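Local coordinates for enolase (alpha proteobacterium BAL199, PDB 3UGV), which probably catalyses a magnesium-dependent reaction that starts with proton abstraction beside a carboxylate, as in mandelate racemase and muconate lactonizing enzymes, at residues L181-L193 against E358-P370. Numbering follows the deposited sequence.
Sequences LKAEGQGTGFKGL and EPYALSDGDLIVP
The carboxylate of D364 accepts the backbone N-H of T188, N to OD1 2.9 Å with an angle of 157° at the hydrogen. The donor arrives on the anti side of OD1, tilted out of the carboxylate plane. With CG anti to its carbonyl carbon (chi1 -60°), D364 sends the acid to the 186-189 turn. The K191 ammonium reaches D364 O with NZ at 3.1 Å, a weak bond, and a water accepting from NZ lies within hydrogen-bonding distance of D364 O and D366 OD1. An alanine in place of D364 would remove the carboxylate and would probably leave the T188 N-H without its mate and the type II' turn Q186-G189 less firmly held.

G365 N donates to G185 O at 3.0 Å, coming from above the carbonyl plane, 45° out of it. Next to it a CA-H...O contact runs from D364 CA to Q186 O, 3.2 Å apart. Both fall at the type I' turn S363-D366, which closes a two-residue hairpin with D364 and G365 at its tip. G365 CA lies 3.8 Å from CD1 of the F190 ring, where a side chain on G365 would run into F190 CA and G189 O.

Apolar packing completes the contact. L362 crosses F190 at about a right angle, its CD2 3.9 Å from CZ of the ring, which also meets W348. The loop joining helix 171-183 to strand 192-196, a strand of the parallel barrel, is thereby tied to the hairpin 361-368, itself bound to strand 157-162 through G365 and A160. Two of the three direct polar bonds end on backbone carbonyls, G185 O and D364 O, so the fit probably depends more on how the backbone turns are shaped than on side-chain identity, the D364 carboxylate being the one side-chain acceptor among the direct bonds.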
ATOM      1  N   LEU F 181      43.412  17.151  -8.861  1.00 27.67           N
ATOM      2  CA  LEU F 181      42.100  17.659  -8.452  1.00 27.96           C
ATOM      3  C   LEU F 181      41.985  17.826  -6.939  1.00 25.90           C
ATOM      4  O   LEU F 181      41.459  18.829  -6.470  1.00 26.23           O
ATOM      5  CB  LEU F 181      40.979  16.753  -8.937  1.00 34.79           C
ATOM      6  CG  LEU F 181      40.920  16.398 -10.415  1.00 34.52           C
ATOM      7  CD1 LEU F 181      39.605  15.691 -10.686  1.00 26.87           C
ATOM      8  CD2 LEU F 181      41.062  17.646 -11.255  1.00 26.04           C
ATOM      9  N   LYS F 182      42.482  16.858  -6.169  1.00 25.27           N
ATOM     10  CA  LYS F 182      42.438  17.013  -4.711  1.00 23.34           C
ATOM     11  C   LYS F 182      43.116  18.304  -4.294  1.00 25.48           C
ATOM     12  O   LYS F 182      42.560  19.075  -3.519  1.00 25.84           O
ATOM     13  CB  LYS F 182      43.102  15.839  -3.995  1.00 22.33           C
ATOM     14  CG  LYS F 182      42.884  15.832  -2.485  1.00 20.90           C
ATOM     15  CD  LYS F 182      43.399  14.533  -1.879  1.00 29.59           C
ATOM     16  CE  LYS F 182      43.455  14.566  -0.349  1.00 34.22           C
ATOM     17  NZ  LYS F 182      42.142  14.898   0.283  1.00 49.57           N
ATOM     18  N   ALA F 183      44.321  18.520  -4.822  1.00 30.59           N
ATOM     19  CA  ALA F 183      45.149  19.680  -4.485  1.00 33.74           C
ATOM     20  C   ALA F 183      44.525  21.005  -4.894  1.00 31.36           C
ATOM     21  O   ALA F 183      44.844  22.043  -4.310  1.00 25.91           O
ATOM     22  CB  ALA F 183      46.541  19.548  -5.107  1.00 34.56           C
ATOM     23  N   GLU F 184      43.648  20.972  -5.899  1.00 26.21           N
ATOM     24  CA  GLU F 184      42.936  22.172  -6.299  1.00 26.24           C
ATOM     25  C   GLU F 184      42.110  22.719  -5.147  1.00 24.57           C
ATOM     26  O   GLU F 184      41.752  23.887  -5.148  1.00 29.22           O
ATOM     27  CB  GLU F 184      42.043  21.910  -7.504  1.00 32.85           C
ATOM     28  CG  GLU F 184      42.776  21.913  -8.834  1.00 38.19           C
ATOM     29  CD  GLU F 184      41.823  21.832 -10.024  1.00 49.57           C
ATOM     30  OE1 GLU F 184      40.833  21.067  -9.942  1.00 42.84           O
ATOM     31  OE2 GLU F 184      42.057  22.541 -11.032  1.00 57.56           O
ATOM     32  N   GLY F 185      41.809  21.878  -4.161  1.00 22.82           N
ATOM     33  CA  GLY F 185      40.990  22.301  -3.036  1.00 25.48           C
ATOM     34  C   GLY F 185      41.670  23.302  -2.112  1.00 36.14           C
ATOM     35  O   GLY F 185      41.002  23.963  -1.305  1.00 33.14           O
ATOM     36  N   GLN F 186      42.995  23.414  -2.240  1.00 33.88           N
ATOM     37  CA  GLN F 186      43.825  24.248  -1.353  1.00 33.89           C
ATOM     38  C   GLN F 186      43.966  23.642   0.037  1.00 38.65           C
ATOM     39  O   GLN F 186      43.112  22.879   0.484  1.00 46.39           O
ATOM     40  CB  GLN F 186      43.310  25.694  -1.248  1.00 28.98           C
ATOM     41  CG  GLN F 186      43.279  26.456  -2.570  1.00 36.77           C
ATOM     42  CD  GLN F 186      44.632  26.463  -3.276  1.00 54.36           C
ATOM     43  OE1 GLN F 186      45.592  27.080  -2.804  1.00 67.94           O
ATOM     44  NE2 GLN F 186      44.717  25.764  -4.404  1.00 45.71           N
ATOM     45  N   GLY F 187      45.057  23.980   0.713  1.00 35.93           N
ATOM     46  CA  GLY F 187      45.262  23.538   2.072  1.00 28.05           C
ATOM     47  C   GLY F 187      45.333  22.032   2.154  1.00 31.77           C
ATOM     48  O   GLY F 187      46.181  21.400   1.516  1.00 29.21           O
ATOM     49  N   THR F 188      44.447  21.441   2.944  1.00 30.25           N
ATOM     50  CA  THR F 188      44.458  19.989   3.082  1.00 32.72           C
ATOM     51  C   THR F 188      43.738  19.277   1.927  1.00 30.60           C
ATOM     52  O   THR F 188      43.670  18.053   1.902  1.00 29.63           O
ATOM     53  CB  THR F 188      43.891  19.536   4.444  1.00 38.25           C
ATOM     54  OG1 THR F 188      42.570  20.059   4.612  1.00 45.85           O
ATOM     55  CG2 THR F 188      44.781  20.038   5.598  1.00 33.58           C
ATOM     56  N   GLY F 189      43.192  20.047   0.988  1.00 31.99           N
ATOM     57  CA  GLY F 189      42.634  19.488  -0.236  1.00 32.13           C
ATOM     58  C   GLY F 189      41.141  19.206  -0.186  1.00 33.72           C
ATOM     59  O   GLY F 189      40.542  19.196   0.901  1.00 21.76           O
ATOM     60  N   PHE F 190      40.533  18.992  -1.356  1.00 25.19           N
ATOM     61  CA  PHE F 190      39.136  18.549  -1.395  1.00 30.39           C
ATOM     62  C   PHE F 190      38.962  17.255  -0.613  1.00 29.28           C
ATOM     63  O   PHE F 190      39.842  16.390  -0.629  1.00 33.12           O
ATOM     64  CB  PHE F 190      38.663  18.322  -2.826  1.00 21.06           C
ATOM     65  CG  PHE F 190      38.289  19.580  -3.545  1.00 26.13           C
ATOM     66  CD1 PHE F 190      37.150  20.279  -3.184  1.00 28.07           C
ATOM     67  CD2 PHE F 190      39.064  20.054  -4.595  1.00 19.35           C
ATOM     68  CE1 PHE F 190      36.788  21.440  -3.851  1.00 29.50           C
ATOM     69  CE2 PHE F 190      38.699  21.209  -5.272  1.00 28.97           C
ATOM     70  CZ  PHE F 190      37.560  21.905  -4.895  1.00 27.38           C
ATOM     71  N   LYS F 191      37.825  17.113   0.057  1.00 32.00           N
ATOM     72  CA  LYS F 191      37.551  15.903   0.824  1.00 24.22           C
ATOM     73  C   LYS F 191      36.742  14.900   0.006  1.00 29.04           C
ATOM     74  O   LYS F 191      36.420  13.808   0.486  1.00 23.19           O
ATOM     75  CB  LYS F 191      36.820  16.241   2.118  1.00 24.59           C
ATOM     76  CG  LYS F 191      37.544  17.228   3.035  1.00 18.88           C
ATOM     77  CD  LYS F 191      36.564  17.703   4.139  1.00 67.91           C
ATOM     78  CE  LYS F 191      37.242  18.392   5.327  1.00 62.29           C
ATOM     79  NZ  LYS F 191      37.865  19.711   5.019  1.00 50.86           N
ATOM     80  N   GLY F 192      36.410  15.274  -1.228  1.00 17.64           N
ATOM     81  CA  GLY F 192      35.679  14.381  -2.108  1.00 15.40           C
ATOM     82  C   GLY F 192      35.952  14.712  -3.563  1.00 21.12           C
ATOM     83  O   GLY F 192      36.236  15.852  -3.906  1.00 21.56           O
ATOM     84  N   LEU F 193      35.874  13.698  -4.413  1.00 22.14           N
ATOM     85  CA  LEU F 193      36.146  13.835  -5.841  1.00 23.45           C
ATOM     86  C   LEU F 193      34.991  13.147  -6.549  1.00 24.22           C
ATOM     87  O   LEU F 193      34.530  12.112  -6.083  1.00 17.36           O
ATOM     88  CB  LEU F 193      37.448  13.097  -6.197  1.00 15.98           C
ATOM     89  CG  LEU F 193      38.734  13.590  -5.533  1.00 21.98           C
ATOM     90  CD1 LEU F 193      39.891  12.683  -5.882  1.00 21.89           C
ATOM     91  CD2 LEU F 193      39.040  15.012  -5.979  1.00 23.93           C
ATOM     92  N   GLU F 358      36.650  37.243 -10.659  1.00 49.31           N
ATOM     93  CA  GLU F 358      37.050  36.712  -9.374  1.00 49.99           C
ATOM     94  C   GLU F 358      36.171  35.534  -8.963  1.00 45.10           C
ATOM     95  O   GLU F 358      35.201  35.698  -8.224  1.00 40.50           O
ATOM     96  CB  GLU F 358      36.978  37.820  -8.330  1.00 57.19           C
ATOM     97  CG  GLU F 358      37.873  37.623  -7.121  1.00 71.42           C
ATOM     98  CD  GLU F 358      38.015  38.903  -6.310  1.00 85.36           C
ATOM     99  OE1 GLU F 358      37.668  38.897  -5.108  1.00 85.51           O
ATOM    100  OE2 GLU F 358      38.471  39.919  -6.881  1.00 90.15           O
ATOM    101  N   PRO F 359      36.495  34.337  -9.463  1.00 47.83           N
ATOM    102  CA  PRO F 359      35.822  33.131  -8.970  1.00 40.84           C
ATOM    103  C   PRO F 359      36.042  32.981  -7.468  1.00 36.53           C
ATOM    104  O   PRO F 359      37.060  33.450  -6.963  1.00 36.77           O
ATOM    105  CB  PRO F 359      36.509  31.993  -9.738  1.00 37.01           C
ATOM    106  CG  PRO F 359      37.696  32.604 -10.424  1.00 41.23           C
ATOM    107  CD  PRO F 359      37.398  34.056 -10.590  1.00 48.14           C
ATOM    108  N   TYR F 360      35.092  32.364  -6.772  1.00 37.08           N
ATOM    109  CA  TYR F 360      35.143  32.231  -5.315  1.00 28.14           C
ATOM    110  C   TYR F 360      36.433  31.536  -4.839  1.00 28.42           C
ATOM    111  O   TYR F 360      36.996  30.700  -5.540  1.00 28.63           O
ATOM    112  CB  TYR F 360      33.908  31.459  -4.817  1.00 20.39           C
ATOM    113  CG  TYR F 360      32.589  32.199  -4.936  1.00 25.15           C
ATOM    114  CD1 TYR F 360      32.496  33.387  -5.639  1.00 27.80           C
ATOM    115  CD2 TYR F 360      31.427  31.705  -4.326  1.00 29.65           C
ATOM    116  CE1 TYR F 360      31.280  34.065  -5.753  1.00 22.18           C
ATOM    117  CE2 TYR F 360      30.212  32.385  -4.419  1.00 24.49           C
ATOM    118  CZ  TYR F 360      30.149  33.567  -5.139  1.00 26.01           C
ATOM    119  OH  TYR F 360      28.958  34.260  -5.256  1.00 28.92           O
ATOM    120  N   ALA F 361      36.898  31.866  -3.641  1.00 31.63           N
ATOM    121  CA  ALA F 361      38.129  31.268  -3.140  1.00 32.54           C
ATOM    122  C   ALA F 361      37.872  29.920  -2.482  1.00 37.43           C
ATOM    123  O   ALA F 361      36.773  29.660  -1.987  1.00 30.48           O
ATOM    124  CB  ALA F 361      38.829  32.209  -2.164  1.00 31.05           C
ATOM    125  N   LEU F 362      38.903  29.074  -2.472  1.00 37.34           N
ATOM    126  CA  LEU F 362      38.824  27.740  -1.887  1.00 23.49           C
ATOM    127  C   LEU F 362      39.740  27.616  -0.684  1.00 31.38           C
ATOM    128  O   LEU F 362      40.901  28.015  -0.756  1.00 33.37           O
ATOM    129  CB  LEU F 362      39.231  26.692  -2.919  1.00 32.93           C
ATOM    130  CG  LEU F 362      38.248  26.395  -4.058  1.00 32.68           C
ATOM    131  CD1 LEU F 362      38.965  25.746  -5.225  1.00 36.29           C
ATOM    132  CD2 LEU F 362      37.128  25.506  -3.558  1.00 29.95           C
ATOM    133  N   SER F 363      39.225  27.059   0.412  1.00 34.93           N
ATOM    134  CA  SER F 363      40.045  26.768   1.592  1.00 35.09           C
ATOM    135  C   SER F 363      39.787  25.363   2.171  1.00 34.24           C
ATOM    136  O   SER F 363      38.706  25.070   2.683  1.00 36.15           O
ATOM    137  CB  SER F 363      39.844  27.838   2.665  1.00 38.80           C
ATOM    138  OG  SER F 363      40.713  27.617   3.760  1.00 46.62           O
ATOM    139  N   ASP F 364      40.790  24.499   2.085  1.00 38.23           N
ATOM    140  CA  ASP F 364      40.682  23.120   2.574  1.00 35.56           C
ATOM    141  C   ASP F 364      39.471  22.397   2.007  1.00 35.84           C
ATOM    142  O   ASP F 364      38.811  21.638   2.715  1.00 33.48           O
ATOM    143  CB  ASP F 364      40.632  23.067   4.101  1.00 38.36           C
ATOM    144  CG  ASP F 364      41.867  23.667   4.754  1.00 49.79           C
ATOM    145  OD1 ASP F 364      42.981  23.570   4.172  1.00 47.76           O
ATOM    146  OD2 ASP F 364      41.708  24.233   5.861  1.00 52.55           O
ATOM    147  N   GLY F 365      39.184  22.631   0.732  1.00 31.62           N
ATOM    148  CA  GLY F 365      38.062  21.982   0.083  1.00 34.45           C
ATOM    149  C   GLY F 365      36.696  22.604   0.350  1.00 33.05           C
ATOM    150  O   GLY F 365      35.685  22.058  -0.075  1.00 35.79           O
ATOM    151  N   ASP F 366      36.651  23.726   1.064  1.00 32.41           N
ATOM    152  CA  ASP F 366      35.406  24.480   1.196  1.00 31.27           C
ATOM    153  C   ASP F 366      35.444  25.660   0.241  1.00 34.22           C
ATOM    154  O   ASP F 366      36.476  26.318   0.115  1.00 34.57           O
ATOM    155  CB  ASP F 366      35.218  25.013   2.620  1.00 33.49           C
ATOM    156  CG  ASP F 366      35.166  23.907   3.663  1.00 48.12           C
ATOM    157  OD1 ASP F 366      34.839  22.757   3.298  1.00 38.75           O
ATOM    158  OD2 ASP F 366      35.456  24.190   4.850  1.00 57.06           O
ATOM    159  N   LEU F 367      34.328  25.920  -0.433  1.00 29.47           N
ATOM    160  CA  LEU F 367      34.187  27.110  -1.270  1.00 32.22           C
ATOM    161  C   LEU F 367      33.723  28.280  -0.397  1.00 36.47           C
ATOM    162  O   LEU F 367      32.729  28.174   0.319  1.00 39.81           O
ATOM    163  CB  LEU F 367      33.179  26.866  -2.400  1.00 31.01           C
ATOM    164  CG  LEU F 367      33.144  27.917  -3.511  1.00 29.21           C
ATOM    165  CD1 LEU F 367      34.454  27.873  -4.306  1.00 34.46           C
ATOM    166  CD2 LEU F 367      31.940  27.757  -4.443  1.00 20.41           C
ATOM    167  N   ILE F 368      34.456  29.387  -0.451  1.00 39.04           N
ATOM    168  CA  ILE F 368      34.188  30.550   0.394  1.00 27.55           C
ATOM    169  C   ILE F 368      33.233  31.520  -0.290  1.00 25.65           C
ATOM    170  O   ILE F 368      33.540  32.018  -1.361  1.00 32.94           O
ATOM    171  CB  ILE F 368      35.487  31.320   0.693  1.00 25.73           C
ATOM    172  CG1 ILE F 368      36.474  30.431   1.452  1.00 38.62           C
ATOM    173  CG2 ILE F 368      35.175  32.584   1.483  1.00 30.86           C
ATOM    174  CD1 ILE F 368      35.874  29.774   2.696  1.00 42.19           C
ATOM    175  N   VAL F 369      32.071  31.772   0.310  1.00 26.02           N
ATOM    176  CA  VAL F 369      31.134  32.751  -0.245  1.00 28.14           C
ATOM    177  C   VAL F 369      31.621  34.123   0.177  1.00 33.21           C
ATOM    178  O   VAL F 369      31.760  34.378   1.371  1.00 31.93           O
ATOM    179  CB  VAL F 369      29.682  32.583   0.281  1.00 34.84           C
ATOM    180  CG1 VAL F 369      28.799  33.694  -0.270  1.00 29.08           C
ATOM    181  CG2 VAL F 369      29.104  31.225  -0.079  1.00 39.21           C
ATOM    182  N   PRO F 370      31.881  35.010  -0.797  1.00 32.28           N
ATOM    183  CA  PRO F 370      32.481  36.323  -0.526  1.00 37.28           C
ATOM    184  C   PRO F 370      31.442  37.318  -0.025  1.00 41.67           C
ATOM    185  O   PRO F 370      30.270  37.229  -0.397  1.00 35.84           O
ATOM    186  CB  PRO F 370      32.970  36.762  -1.903  1.00 33.48           C
ATOM    187  CG  PRO F 370      31.944  36.180  -2.835  1.00 37.80           C
ATOM    188  CD  PRO F 370      31.572  34.831  -2.228  1.00 33.98           C
TER
HETATM  189  O   HOH W   1      36.036  19.080   0.714  1.00 30.86           O
HETATM  190  O   HOH W   2      36.091  20.550   2.947  1.00 31.21           O